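Local coordinates for protein cytosolic IMP-GMP specific 5'-nucleotidase (Legionella pneumophila subsp. pneumophila, PDB 4OHF) that probably removes the 5'-phosphate of purine nucleoside monophosphates such as IMP and GMP by hydrolysis with the help of a magnesium ion, and is built round a HAD-type fold, at residues K59-N64 against G137-L142; I12-I17 against T444-N449; K342-A347 against R393-Q398. All coordinates share one frame; numbering follows the deposited sequence.

Contact 1 (K59-N64 against G137-L142); sequences KKFKFN and GQLVDL
Gln138 NE2 donates to the backbone oxygen of Lys62 over 2.8 Å, an N-H...O angle of 154° with the acceptor almost in the plane of the amide. The other end of that amide is held as well: Gln138 OE1 is hydrogen-bonded to the hydroxyl of Tyr41 on helix 33-51, so both polar atoms have partners and the rotation of the amide is fixed. Nearer the backbone, Gln138 CB lies over one face of the Phe61 ring in a CH-pi contact, 3.9 Å from the ring centroid and displaced toward the rim at CE1, while the two side chains run past each other in opposite directions and the ring and amide planes differ by 34°. The ring's outer edge meets two leucines near its plane, Leu139 CD2 at 3.4 Å from Phe61 CE1 and Leu142 CB at 4.0 Å from Phe61 CZ. Phe61 CG stands anti to its own carbonyl carbon (chi1 -76°), which carries the ring across to helix 129-143. Leu139 continues inward onto Ile156 and Val160 of helix 153-170, and Phe61 O accepts a bond from Lys45 NZ. Phe61 and the Gln138-Lys62 bond thus dock the loop after helix 33-51 on helix 129-143. Both belong to the region inserted between strands 19-22 and 204-208 of the main sheet, a position consistent with the C1 cap of HAD enzymes.

Contact 2 (I12-I17 against T444-N449); sequences INMRKI and TYFRAN
Ile12 and Phe446 form a hydrogen-bonded antiparallel pair. Ile12 N donates a hydrogen bond to Phe446 O at 3.1 Å, and Phe446 N returns one to Ile12 O at 3.0 Å. Met14 N adds a third bond, to Thr444 O at 3.1 Å, just where the first segment leaves the strand for a 3-10 turn. Asn13 and Tyr445, between them, are the non-hydrogen-bonded pair.

Apolar contacts lie on the face bearing Ile12 and Phe446. These two side chains run side by side in the same direction, and Ile12 CG2 meets the edge of the Phe446 ring near its plane, 3.6 Å from CD2. Farther out on the ring, Met14 CG approaches Phe446 CE2 at 3.7 Å; the Met14 chain then folds back (chi2 -54°, chi3 -84°), and the sulfur lies farther from Thr444-Asn449 than CG does. Thr444 CG2 lies over the centre of one face of the same ring.

Mixed polar and aromatic contact marks the other face, where the Asn13 side chain crosses that of Tyr445 at about a right angle, the amide and ring planes 50° apart. Asn13 OD1 comes within 3.4 Å of Tyr445 CD1 and also accepts a weak bond from Arg15 N. The guanidinium of Arg447 has Tyr445 CE2 over its centre.

Lys351 of the second subunit donates to Tyr445 O, placing strand 445-446 at the subunit interface. Within the chain, this two-stranded sheet rests beside the large mixed sheet: Ile12 and Phe446 touch Ile429 of strand 429-431, and Met14 packs on Leu299 of strand 298-302.

Contact 3 (K342-A347 against R393-Q398); sequences KKIGEA and RLLQEQ
Helices 342-347 and 393-398 run antiparallel, their axes 9.8 Å apart at closest approach and crossing at -157°, and Ile344 and Leu394 have the nearest CA atoms, at 6.3 Å. The packing is apolar, carried mainly by these two residues, whose side chains slide past each other in opposite directions. Ile344 CG1 touches Leu394 CB at 3.7 Å. Ile344 CD1, set by an extended chi2 of -177°, reaches farther, to Leu395 CD2 at 3.7 Å and to Gln398 CD at 3.8 Å, while CG2 also borders the Leu395 methyl. One isoleucine thus fits among three residues of the facing helix.

The branched end of Leu394 meets Lys343. Both methyls of Leu394 rest against Lys343 CG, CD1 and CD2 each at 3.5 Å, and the two side chains cross at about a right angle. Ala347 CB, one turn on, meets Leu394 CD1 more loosely at 4.2 Å. Lys343 NZ may feel a long-range attraction from the carboxylate of Glu397, though their charged groups do not touch.

The contact belongs to a long antiparallel helical hairpin formed by helices 338-367 and 374-399. Ile340 extends the packing along the first helix to Leu394, Glu397 and Gln398, and Ala347 carries it toward Gln390 and Ile391 on the second.

Overall arrangement
The three contacts lie far apart, and none belongs to the annotated sites, the magnesium ion held by Asp23, Asp25 and Asp303 and the GMP pocket with Arg86, Tyr87 and Tyr421. Contact 2 pairs segments near the two ends of the chain, and both other contacts are nested within the loop it closes, one after the other. The centres of contacts 1 and 2 are 45 Å apart, on opposite sides of the chain's centre. Contact 3, on the helical hairpin, has its nearest atoms about 17 Å from those of each of the others. Contacts 2 and 3 both touch the second subunit, whereas no other chain of the assembly touches the segments of contact 1.

Contact 1 (K59-N64 against G137-L142)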
loop_
_atom_site.group_PDB
_atom_site.type_symbol
_atom_site.label_atom_id
_atom_site.label_comp_id
_atom_site.label_asym_id
_atom_site.label_seq_id
_atom_site.Cartn_x
_atom_site.Cartn_y
_atom_site.Cartn_z
ATOM N N LYS B 59 -37.697 3.308 -12.779
ATOM C CA LYS B 59 -38.319 2.288 -13.617
ATOM C C LYS B 59 -38.649 2.874 -14.988
ATOM O O LYS B 59 -38.792 2.147 -15.969
ATOM C CB LYS B 59 -39.606 1.775 -12.963
ATOM C CG LYS B 59 -39.433 1.237 -11.550
ATOM C CD LYS B 59 -40.782 0.859 -10.935
ATOM C CE LYS B 59 -40.636 0.418 -9.486
ATOM N NZ LYS B 59 -41.955 0.134 -8.855
ATOM N N LYS B 60 -38.761 4.195 -15.048
ATOM C CA LYS B 60 -39.092 4.889 -16.289
ATOM C C LYS B 60 -37.877 5.083 -17.210
ATOM O O LYS B 60 -38.027 5.330 -18.408
ATOM C CB LYS B 60 -39.712 6.246 -15.948
ATOM C CG LYS B 60 -40.942 6.613 -16.766
ATOM C CD LYS B 60 -41.620 7.868 -16.207
ATOM C CE LYS B 60 -42.880 8.218 -16.987
ATOM N NZ LYS B 60 -42.581 8.487 -18.425
ATOM N N PHE B 61 -36.678 4.969 -16.644
ATOM C CA PHE B 61 -35.439 5.134 -17.403
ATOM C C PHE B 61 -35.410 4.341 -18.707
ATOM O O PHE B 61 -35.711 3.150 -18.733
ATOM C CB PHE B 61 -34.235 4.729 -16.542
ATOM C CG PHE B 61 -33.857 5.750 -15.501
ATOM C CD1 PHE B 61 -32.821 5.491 -14.606
ATOM C CD2 PHE B 61 -34.521 6.972 -15.417
ATOM C CE1 PHE B 61 -32.452 6.429 -13.646
ATOM C CE2 PHE B 61 -34.161 7.909 -14.466
ATOM C CZ PHE B 61 -33.122 7.636 -13.577
ATOM N N LYS B 62 -35.032 5.013 -19.788
ATOM C CA LYS B 62 -34.960 4.380 -21.098
ATOM C C LYS B 62 -33.520 4.042 -21.445
ATOM O O LYS B 62 -32.610 4.830 -21.193
ATOM C CB LYS B 62 -35.555 5.304 -22.169
ATOM C CG LYS B 62 -36.823 4.765 -22.818
ATOM C CD LYS B 62 -37.871 4.420 -21.768
ATOM C CE LYS B 62 -39.071 3.700 -22.373
ATOM N NZ LYS B 62 -40.050 3.289 -21.317
ATOM N N PHE B 63 -33.323 2.865 -22.024
ATOM C CA PHE B 63 -31.993 2.409 -22.402
ATOM C C PHE B 63 -31.661 2.659 -23.864
ATOM O O PHE B 63 -32.351 2.186 -24.760
ATOM C CB PHE B 63 -31.841 0.915 -22.094
ATOM C CG PHE B 63 -30.575 0.304 -22.634
ATOM C CD1 PHE B 63 -30.558 -0.305 -23.880
ATOM C CD2 PHE B 63 -29.395 0.344 -21.895
ATOM C CE1 PHE B 63 -29.383 -0.868 -24.384
ATOM C CE2 PHE B 63 -28.219 -0.216 -22.391
ATOM C CZ PHE B 63 -28.214 -0.822 -23.634
ATOM N N ASN B 64 -30.599 3.423 -24.091
ATOM C CA ASN B 64 -30.137 3.710 -25.443
ATOM C C ASN B 64 -28.673 3.294 -25.570
ATOM O O ASN B 64 -27.767 3.974 -25.072
ATOM C CB ASN B 64 -30.293 5.193 -25.779
ATOM C CG ASN B 64 -29.539 5.585 -27.038
ATOM O OD1 ASN B 64 -29.495 4.846 -28.016
ATOM N ND2 ASN B 64 -28.940 6.759 -27.017
ATOM N N GLY B 137 -25.151 7.099 -15.285
ATOM C CA GLY B 137 -25.338 8.451 -15.760
ATOM C C GLY B 137 -26.722 8.964 -15.420
ATOM O O GLY B 137 -26.868 10.041 -14.848
ATOM N N GLN B 138 -27.745 8.191 -15.771
ATOM C CA GLN B 138 -29.126 8.579 -15.503
ATOM C C GLN B 138 -29.402 8.696 -14.013
ATOM O O GLN B 138 -30.099 9.608 -13.580
ATOM C CB GLN B 138 -30.072 7.569 -16.139
ATOM C CG GLN B 138 -29.964 7.535 -17.654
ATOM C CD GLN B 138 -30.613 6.302 -18.252
ATOM O OE1 GLN B 138 -30.456 5.195 -17.723
ATOM N NE2 GLN B 138 -31.330 6.476 -19.360
ATOM N N LEU B 139 -28.843 7.778 -13.232
ATOM C CA LEU B 139 -29.048 7.796 -11.798
ATOM C C LEU B 139 -28.585 9.115 -11.187
ATOM O O LEU B 139 -29.321 9.727 -10.411
ATOM C CB LEU B 139 -28.328 6.620 -11.139
ATOM C CG LEU B 139 -28.878 5.241 -11.513
ATOM C CD1 LEU B 139 -28.171 4.165 -10.702
ATOM C CD2 LEU B 139 -30.377 5.197 -11.248
ATOM N N VAL B 140 -27.383 9.570 -11.536
ATOM C CA VAL B 140 -26.888 10.823 -10.981
ATOM C C VAL B 140 -27.737 11.991 -11.486
ATOM O O VAL B 140 -27.928 12.979 -10.776
ATOM C CB VAL B 140 -25.394 11.073 -11.323
ATOM C CG1 VAL B 140 -24.547 9.862 -10.934
ATOM C CG2 VAL B 140 -25.243 11.388 -12.768
ATOM N N ASP B 141 -28.254 11.879 -12.707
ATOM C CA ASP B 141 -29.108 12.928 -13.256
ATOM C C ASP B 141 -30.337 13.131 -12.380
ATOM O O ASP B 141 -30.828 14.254 -12.223
ATOM C CB ASP B 141 -29.583 12.556 -14.653
ATOM C CG ASP B 141 -28.600 12.953 -15.721
ATOM O OD1 ASP B 141 -28.945 12.836 -16.921
ATOM O OD2 ASP B 141 -27.484 13.382 -15.358
ATOM N N LEU B 142 -30.829 12.022 -11.830
ATOM C CA LEU B 142 -32.008 11.996 -10.968
ATOM C C LEU B 142 -31.624 12.427 -9.553
ATOM O O LEU B 142 -32.387 13.118 -8.875
ATOM C CB LEU B 142 -32.593 10.574 -10.958
ATOM C CG LEU B 142 -34.071 10.327 -10.643
ATOM C CD1 LEU B 142 -34.308 10.479 -9.165
ATOM C CD2 LEU B 142 -34.940 11.282 -11.458
#

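Contact 2 (I12-I17 against T444-N449)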
loop_
_atom_site.group_PDB
_atom_site.type_symbol
_atom_site.label_atom_id
_atom_site.label_comp_id
_atom_site.label_asym_id
_atom_site.label_seq_id
_atom_site.Cartn_x
_atom_site.Cartn_y
_atom_site.Cartn_z
ATOM N N ILE B 12 3.840 -13.795 -31.381
ATOM C CA ILE B 12 3.337 -15.036 -30.810
ATOM C C ILE B 12 3.417 -16.075 -31.932
ATOM O O ILE B 12 2.813 -15.914 -32.997
ATOM C CB ILE B 12 1.893 -14.961 -30.249
ATOM C CG1 ILE B 12 1.607 -16.271 -29.506
ATOM C CG2 ILE B 12 0.859 -14.752 -31.366
ATOM C CD1 ILE B 12 0.230 -16.388 -28.955
ATOM N N ASN B 13 4.211 -17.117 -31.692
ATOM C CA ASN B 13 4.418 -18.197 -32.652
ATOM C C ASN B 13 3.365 -19.274 -32.393
ATOM O O ASN B 13 3.553 -20.124 -31.538
ATOM C CB ASN B 13 5.835 -18.746 -32.450
ATOM C CG ASN B 13 6.225 -19.783 -33.476
ATOM O OD1 ASN B 13 5.523 -20.003 -34.465
ATOM N ND2 ASN B 13 7.367 -20.423 -33.248
ATOM N N MET B 14 2.254 -19.239 -33.118
ATOM C CA MET B 14 1.198 -20.227 -32.889
ATOM C C MET B 14 1.691 -21.668 -32.989
ATOM O O MET B 14 1.104 -22.570 -32.390
ATOM C CB MET B 14 0.028 -20.022 -33.854
ATOM C CG MET B 14 -0.853 -18.822 -33.546
ATOM S SD MET B 14 -1.510 -18.760 -31.858
ATOM C CE MET B 14 -2.949 -19.809 -32.004
ATOM N N ARG B 15 2.764 -21.875 -33.744
ATOM C CA ARG B 15 3.346 -23.201 -33.923
ATOM C C ARG B 15 3.760 -23.782 -32.580
ATOM O O ARG B 15 3.614 -24.982 -32.345
ATOM C CB ARG B 15 4.567 -23.113 -34.850
ATOM C CG ARG B 15 5.401 -24.394 -34.954
ATOM C CD ARG B 15 5.183 -25.132 -36.271
ATOM N NE ARG B 15 5.470 -24.289 -37.430
ATOM C CZ ARG B 15 5.394 -24.710 -38.691
ATOM N NH1 ARG B 15 5.047 -25.965 -38.950
ATOM N NH2 ARG B 15 5.645 -23.872 -39.693
ATOM N N LYS B 16 4.263 -22.923 -31.697
ATOM C CA LYS B 16 4.722 -23.352 -30.380
ATOM C C LYS B 16 3.647 -23.341 -29.302
ATOM O O LYS B 16 3.938 -23.542 -28.124
ATOM C CB LYS B 16 5.917 -22.501 -29.932
ATOM C CG LYS B 16 7.177 -22.686 -30.779
ATOM C CD LYS B 16 8.377 -21.954 -30.159
ATOM C CE LYS B 16 9.670 -22.124 -30.981
ATOM N NZ LYS B 16 10.107 -23.557 -31.118
ATOM N N ILE B 17 2.405 -23.102 -29.707
ATOM C CA ILE B 17 1.286 -23.092 -28.772
ATOM C C ILE B 17 0.613 -24.463 -28.793
ATOM O O ILE B 17 0.115 -24.907 -29.828
ATOM C CB ILE B 17 0.245 -22.006 -29.152
ATOM C CG1 ILE B 17 0.816 -20.623 -28.863
ATOM C CG2 ILE B 17 -1.058 -22.217 -28.382
ATOM C CD1 ILE B 17 1.177 -20.399 -27.410
ATOM N N THR B 444 0.667 -20.043 -37.910
ATOM C CA THR B 444 0.952 -18.626 -38.125
ATOM C C THR B 444 1.910 -17.979 -37.123
ATOM O O THR B 444 1.742 -18.114 -35.917
ATOM C CB THR B 444 -0.349 -17.809 -38.087
ATOM O OG1 THR B 444 -1.283 -18.339 -39.040
ATOM C CG2 THR B 444 -0.074 -16.361 -38.404
ATOM N N TYR B 445 2.916 -17.273 -37.626
ATOM C CA TYR B 445 3.843 -16.573 -36.739
ATOM C C TYR B 445 3.396 -15.106 -36.805
ATOM O O TYR B 445 3.607 -14.432 -37.822
ATOM C CB TYR B 445 5.286 -16.694 -37.237
ATOM C CG TYR B 445 6.349 -16.197 -36.266
ATOM C CD1 TYR B 445 7.059 -17.092 -35.466
ATOM C CD2 TYR B 445 6.664 -14.836 -36.168
ATOM C CE1 TYR B 445 8.065 -16.655 -34.595
ATOM C CE2 TYR B 445 7.664 -14.385 -35.296
ATOM C CZ TYR B 445 8.364 -15.306 -34.510
ATOM O OH TYR B 445 9.357 -14.888 -33.642
ATOM N N PHE B 446 2.765 -14.628 -35.736
ATOM C CA PHE B 446 2.276 -13.261 -35.664
ATOM C C PHE B 446 3.340 -12.250 -35.235
ATOM O O PHE B 446 3.970 -12.403 -34.181
ATOM C CB PHE B 446 1.100 -13.180 -34.686
ATOM C CG PHE B 446 -0.167 -13.826 -35.185
ATOM C CD1 PHE B 446 -0.877 -13.281 -36.251
ATOM C CD2 PHE B 446 -0.669 -14.965 -34.572
ATOM C CE1 PHE B 446 -2.068 -13.862 -36.690
ATOM C CE2 PHE B 446 -1.861 -15.548 -35.010
ATOM C CZ PHE B 446 -2.555 -14.995 -36.067
ATOM N N ARG B 447 3.534 -11.221 -36.053
ATOM C CA ARG B 447 4.488 -10.148 -35.758
ATOM C C ARG B 447 3.757 -8.810 -35.792
ATOM O O ARG B 447 2.729 -8.657 -36.461
ATOM C CB ARG B 447 5.624 -10.099 -36.787
ATOM C CG ARG B 447 6.647 -11.209 -36.693
ATOM C CD ARG B 447 7.573 -11.186 -37.911
ATOM N NE ARG B 447 8.551 -12.268 -37.872
ATOM C CZ ARG B 447 9.523 -12.345 -36.973
ATOM N NH1 ARG B 447 9.641 -11.397 -36.056
ATOM N NH2 ARG B 447 10.352 -13.382 -36.969
ATOM N N ALA B 448 4.298 -7.831 -35.081
ATOM C CA ALA B 448 3.692 -6.515 -35.058
ATOM C C ALA B 448 4.423 -5.580 -36.004
ATOM O O ALA B 448 5.642 -5.664 -36.157
ATOM C CB ALA B 448 3.739 -5.963 -33.666
ATOM N N ASN B 449 3.676 -4.693 -36.647
ATOM C CA ASN B 449 4.270 -3.716 -37.544
ATOM C C ASN B 449 4.929 -2.704 -36.618
ATOM O O ASN B 449 4.375 -2.397 -35.564
ATOM C CB ASN B 449 3.180 -3.025 -38.356
ATOM C CG ASN B 449 2.325 -4.006 -39.141
ATOM O OD1 ASN B 449 1.150 -3.739 -39.423
ATOM N ND2 ASN B 449 2.914 -5.145 -39.513
#

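Contact 3 (K342-A347 against R393-Q398)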
loop_
_atom_site.group_PDB
_atom_site.type_symbol
_atom_site.label_atom_id
_atom_site.label_comp_id
_atom_site.label_asym_id
_atom_site.label_seq_id
_atom_site.Cartn_x
_atom_site.Cartn_y
_atom_site.Cartn_z
ATOM N N LYS B 342 -8.489 11.756 -44.882
ATOM C CA LYS B 342 -7.473 12.161 -45.838
ATOM C C LYS B 342 -7.516 13.673 -45.989
ATOM O O LYS B 342 -6.481 14.332 -46.028
ATOM C CB LYS B 342 -7.725 11.489 -47.194
ATOM C CG LYS B 342 -7.579 9.968 -47.159
ATOM C CD LYS B 342 -7.911 9.331 -48.508
ATOM C CE LYS B 342 -7.882 7.807 -48.442
ATOM N NZ LYS B 342 -8.403 7.197 -49.702
ATOM N N LYS B 343 -8.728 14.210 -46.065
ATOM C CA LYS B 343 -8.939 15.644 -46.223
ATOM C C LYS B 343 -8.289 16.368 -45.059
ATOM O O LYS B 343 -7.641 17.402 -45.239
ATOM C CB LYS B 343 -10.436 15.959 -46.245
ATOM C CG LYS B 343 -10.793 17.276 -46.922
ATOM C CD LYS B 343 -10.559 17.186 -48.426
ATOM C CE LYS B 343 -11.417 16.078 -49.039
ATOM N NZ LYS B 343 -12.862 16.285 -48.732
ATOM N N ILE B 344 -8.463 15.812 -43.865
ATOM C CA ILE B 344 -7.888 16.396 -42.665
ATOM C C ILE B 344 -6.361 16.308 -42.695
ATOM O O ILE B 344 -5.671 17.173 -42.161
ATOM C CB ILE B 344 -8.447 15.706 -41.412
ATOM C CG1 ILE B 344 -9.964 15.924 -41.361
ATOM C CG2 ILE B 344 -7.782 16.267 -40.163
ATOM C CD1 ILE B 344 -10.663 15.358 -40.119
ATOM N N GLY B 345 -5.834 15.274 -43.338
ATOM C CA GLY B 345 -4.393 15.129 -43.429
ATOM C C GLY B 345 -3.764 16.170 -44.344
ATOM O O GLY B 345 -2.774 16.807 -43.978
ATOM N N GLU B 346 -4.332 16.343 -45.537
ATOM C CA GLU B 346 -3.822 17.321 -46.502
ATOM C C GLU B 346 -3.906 18.723 -45.917
ATOM O O GLU B 346 -3.047 19.563 -46.171
ATOM C CB GLU B 346 -4.634 17.285 -47.805
ATOM C CG GLU B 346 -4.579 15.965 -48.570
ATOM C CD GLU B 346 -5.653 15.856 -49.669
ATOM O OE1 GLU B 346 -5.801 14.754 -50.249
ATOM O OE2 GLU B 346 -6.351 16.865 -49.945
ATOM N N ALA B 347 -4.955 18.967 -45.135
ATOM C CA ALA B 347 -5.190 20.260 -44.515
ATOM C C ALA B 347 -4.215 20.526 -43.384
ATOM O O ALA B 347 -3.784 21.655 -43.179
ATOM C CB ALA B 347 -6.618 20.336 -43.994
ATOM N N ARG B 393 -13.795 22.577 -39.146
ATOM C CA ARG B 393 -15.045 22.103 -39.724
ATOM C C ARG B 393 -14.875 20.656 -40.183
ATOM O O ARG B 393 -15.733 19.818 -39.906
ATOM C CB ARG B 393 -15.473 23.014 -40.887
ATOM C CG ARG B 393 -15.467 24.495 -40.501
ATOM C CD ARG B 393 -16.772 25.217 -40.791
ATOM N NE ARG B 393 -16.673 26.058 -41.976
ATOM C CZ ARG B 393 -17.111 27.310 -42.046
ATOM N NH1 ARG B 393 -17.686 27.882 -40.997
ATOM N NH2 ARG B 393 -16.962 27.998 -43.166
ATOM N N LEU B 394 -13.775 20.354 -40.870
ATOM C CA LEU B 394 -13.521 18.982 -41.306
ATOM C C LEU B 394 -13.540 18.045 -40.100
ATOM O O LEU B 394 -14.040 16.931 -40.191
ATOM C CB LEU B 394 -12.170 18.875 -42.013
ATOM C CG LEU B 394 -12.131 19.255 -43.495
ATOM C CD1 LEU B 394 -10.700 19.256 -43.981
ATOM C CD2 LEU B 394 -12.958 18.267 -44.301
ATOM N N LEU B 395 -13.001 18.494 -38.968
ATOM C CA LEU B 395 -12.997 17.672 -37.766
ATOM C C LEU B 395 -14.429 17.376 -37.310
ATOM O O LEU B 395 -14.787 16.215 -37.124
ATOM C CB LEU B 395 -12.208 18.353 -36.637
ATOM C CG LEU B 395 -10.688 18.529 -36.819
ATOM C CD1 LEU B 395 -10.116 19.322 -35.646
ATOM C CD2 LEU B 395 -10.004 17.181 -36.939
ATOM N N GLN B 396 -15.241 18.421 -37.126
ATOM C CA GLN B 396 -16.645 18.268 -36.714
ATOM C C GLN B 396 -17.331 17.234 -37.614
ATOM O O GLN B 396 -18.161 16.441 -37.176
ATOM C CB GLN B 396 -17.382 19.614 -36.823
ATOM C CG GLN B 396 -18.899 19.478 -37.011
ATOM C CD GLN B 396 -19.592 20.765 -37.489
ATOM O OE1 GLN B 396 -19.178 21.392 -38.475
ATOM N NE2 GLN B 396 -20.664 21.148 -36.796
ATOM N N GLU B 397 -16.968 17.265 -38.888
ATOM C CA GLU B 397 -17.504 16.350 -39.883
ATOM C C GLU B 397 -17.027 14.927 -39.603
ATOM O O GLU B 397 -17.775 13.951 -39.778
ATOM C CB GLU B 397 -17.032 16.788 -41.257
ATOM C CG GLU B 397 -17.353 15.833 -42.358
ATOM C CD GLU B 397 -18.014 16.536 -43.501
ATOM O OE1 GLU B 397 -17.318 17.305 -44.216
ATOM O OE2 GLU B 397 -19.243 16.333 -43.662
ATOM N N GLN B 398 -15.774 14.809 -39.174
ATOM C CA GLN B 398 -15.214 13.504 -38.871
ATOM C C GLN B 398 -15.904 12.882 -37.669
ATOM O O GLN B 398 -16.035 11.668 -37.582
ATOM C CB GLN B 398 -13.727 13.614 -38.579
ATOM C CG GLN B 398 -13.105 12.315 -38.118
ATOM C CD GLN B 398 -11.628 12.469 -37.812
ATOM O OE1 GLN B 398 -11.245 13.271 -36.957
ATOM N NE2 GLN B 398 -10.789 11.706 -38.515
#